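Ubiquitin domain-containing protein DSK2,putative (Plasmodium falciparum, PDB 6JL3) probably acts as a ubiquitin shuttle factor, its ubiquitin-like domain being recognised by receptors of the proteasome. Local coordinates at residues Y63-A66 / D67-M71. Sequence-based numbering, arbitrary orientation.
Sequences YGVA and DGNTM
Ala66 and Asn69 grip each other twice, once through the backbone and once through the Asn69 amide. Asn69 N donates to Ala66 O at 3.0 Å, closing a type II beta turn with Asp67 and Gly68 at its corners. The Asn69 side chain leaves the turn and runs back alongside Ala66: CG lies anti to its own carbonyl carbon (chi1 -78°) and OD1 points on away from CA, 2.8 Å from Ala66 N. This second bond is bent, 145° at the hydrogen, and the donor stands above the amide plane, 58° out of it. Ala66 O sits over the face of the amide, 3.2 Å from CG, and OD1 also passes 3.6 Å from Ala66 CB. In this ubiquitin-like beta-grasp domain the turn delivers the chain into the central strand 70-75, and backbone hydrogen bonds pair Gly68 with Asn6 and Asn69 with Ser8, on the parallel strand 5-11. On the core side the contact is apolar and closely packed. Val65 CG2, anti to its backbone N, meets Met71 CE at 3.7 Å, the two side chains crossing at about a right angle. Met71 runs extended beyond CG into the core, among Phe9, Ile47 and Leu30 of helix 27-35, while Val65 also rests on Val7 and Leu60. The outer side is looser and wet: Gly64 O and Asn69 OD1 lie 4.1 Å apart and are bridged by a water that donates to both, giving OD1 its second bond at 2.7 Å. Asp67 sets off away from Ala66 at the exposed corner, yet its OD1 accepts a bond from Asn6 N.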
ATOM      1  N   TYR A  63      -2.323  -8.717   7.813  1.00  9.69           N
ATOM      2  CA  TYR A  63      -3.141  -7.581   8.202  1.00 10.80           C
ATOM      3  C   TYR A  63      -4.583  -7.701   7.723  1.00 11.01           C
ATOM      4  O   TYR A  63      -5.372  -6.767   7.922  1.00 12.91           O
ATOM      5  CB  TYR A  63      -2.512  -6.318   7.633  1.00 10.91           C
ATOM      6  CG  TYR A  63      -1.141  -6.007   8.172  1.00 11.30           C
ATOM      7  CD1 TYR A  63      -0.979  -5.544   9.472  1.00 12.80           C
ATOM      8  CD2 TYR A  63      -0.011  -6.127   7.373  1.00 12.58           C
ATOM      9  CE1 TYR A  63       0.269  -5.213   9.958  1.00 14.44           C
ATOM     10  CE2 TYR A  63       1.243  -5.797   7.856  1.00 13.76           C
ATOM     11  CZ  TYR A  63       1.373  -5.344   9.151  1.00 14.07           C
ATOM     12  OH  TYR A  63       2.617  -5.005   9.645  1.00 15.85           O
ATOM     13  N   GLY A  64      -4.946  -8.821   7.106  1.00 11.41           N
ATOM     14  CA  GLY A  64      -6.309  -9.021   6.664  1.00 12.88           C
ATOM     15  C   GLY A  64      -6.748  -8.128   5.525  1.00 12.92           C
ATOM     16  O   GLY A  64      -7.924  -7.763   5.464  1.00 14.71           O
ATOM     17  N   VAL A  65      -5.839  -7.783   4.611  1.00 12.23           N
ATOM     18  CA  VAL A  65      -6.203  -6.928   3.487  1.00 12.15           C
ATOM     19  C   VAL A  65      -7.284  -7.613   2.671  1.00 13.23           C
ATOM     20  O   VAL A  65      -7.246  -8.829   2.442  1.00 18.54           O
ATOM     21  CB  VAL A  65      -4.958  -6.622   2.640  1.00 13.44           C
ATOM     22  CG1 VAL A  65      -4.443  -7.885   1.991  0.44 14.15           C
ATOM     23  CG2 VAL A  65      -5.265  -5.566   1.581  1.00 13.68           C
ATOM     24  N   ALA A  66      -8.256  -6.832   2.222  1.00 11.13           N
ATOM     25  CA  ALA A  66      -9.411  -7.358   1.508  1.00 11.45           C
ATOM     26  C   ALA A  66      -9.679  -6.536   0.256  1.00 10.14           C
ATOM     27  O   ALA A  66      -9.365  -5.344   0.191  1.00 10.41           O
ATOM     28  CB  ALA A  66     -10.662  -7.335   2.392  1.00 12.91           C
ATOM     29  N   ASP A  67     -10.280  -7.194  -0.729  1.00  9.76           N
ATOM     30  CA  ASP A  67     -10.632  -6.576  -2.004  1.00 10.25           C
ATOM     31  C   ASP A  67     -11.499  -5.346  -1.790  1.00  9.66           C
ATOM     32  O   ASP A  67     -12.570  -5.423  -1.177  1.00 12.03           O
ATOM     33  CB  ASP A  67     -11.385  -7.627  -2.824  1.00 10.67           C
ATOM     34  CG  ASP A  67     -11.527  -7.278  -4.288  1.00 10.43           C
ATOM     35  OD1 ASP A  67     -10.976  -6.266  -4.743  1.00 11.04           O
ATOM     36  OD2 ASP A  67     -12.215  -8.043  -4.984  1.00 12.60           O
ATOM     37  N   GLY A  68     -11.017  -4.209  -2.282  1.00 10.12           N
ATOM     38  CA  GLY A  68     -11.718  -2.947  -2.163  1.00 10.64           C
ATOM     39  C   GLY A  68     -11.235  -2.059  -1.037  1.00 10.64           C
ATOM     40  O   GLY A  68     -11.674  -0.908  -0.955  1.00 12.11           O
ATOM     41  N   ASN A  69     -10.352  -2.552  -0.171  1.00  9.62           N
ATOM     42  CA  ASN A  69      -9.860  -1.738   0.930  1.00 10.16           C
ATOM     43  C   ASN A  69      -9.120  -0.508   0.409  1.00 10.21           C
ATOM     44  O   ASN A  69      -8.530  -0.518  -0.677  1.00 11.47           O
ATOM     45  CB  ASN A  69      -8.886  -2.536   1.818  1.00 10.50           C
ATOM     46  CG  ASN A  69      -9.561  -3.523   2.787  1.00 11.23           C
ATOM     47  OD1 ASN A  69      -8.872  -4.360   3.377  1.00 12.00           O
ATOM     48  ND2 ASN A  69     -10.875  -3.430   2.959  1.00 12.62           N
ATOM     49  N   THR A  70      -9.127   0.541   1.224  1.00 10.36           N
ATOM     50  CA  THR A  70      -8.354   1.749   0.985  1.00 11.15           C
ATOM     51  C   THR A  70      -7.286   1.876   2.063  1.00 11.00           C
ATOM     52  O   THR A  70      -7.541   1.628   3.242  1.00 14.55           O
ATOM     53  CB  THR A  70      -9.258   2.993   0.987  1.00 14.04           C
ATOM     54  OG1 THR A  70     -10.224   2.876  -0.066  0.70 11.48           O
ATOM     55  CG2 THR A  70      -8.446   4.267   0.789  1.00 16.28           C
ATOM     56  N   MET A  71      -6.081   2.227   1.642  1.00  9.33           N
ATOM     57  CA  MET A  71      -4.975   2.542   2.527  1.00  9.47           C
ATOM     58  C   MET A  71      -4.553   3.981   2.271  1.00  9.44           C
ATOM     59  O   MET A  71      -4.876   4.572   1.237  1.00 10.57           O
ATOM     60  CB  MET A  71      -3.787   1.620   2.255  1.00 10.77           C
ATOM     61  CG  MET A  71      -4.127   0.145   2.343  1.00 11.04           C
ATOM     62  SD  MET A  71      -2.657  -0.889   2.298  1.00 12.36           S
ATOM     63  CE  MET A  71      -3.367  -2.524   2.431  1.00 12.78           C
TER
HETATM   64  O   HOH W   1      -9.816  -5.314   5.775  1.00 21.07           O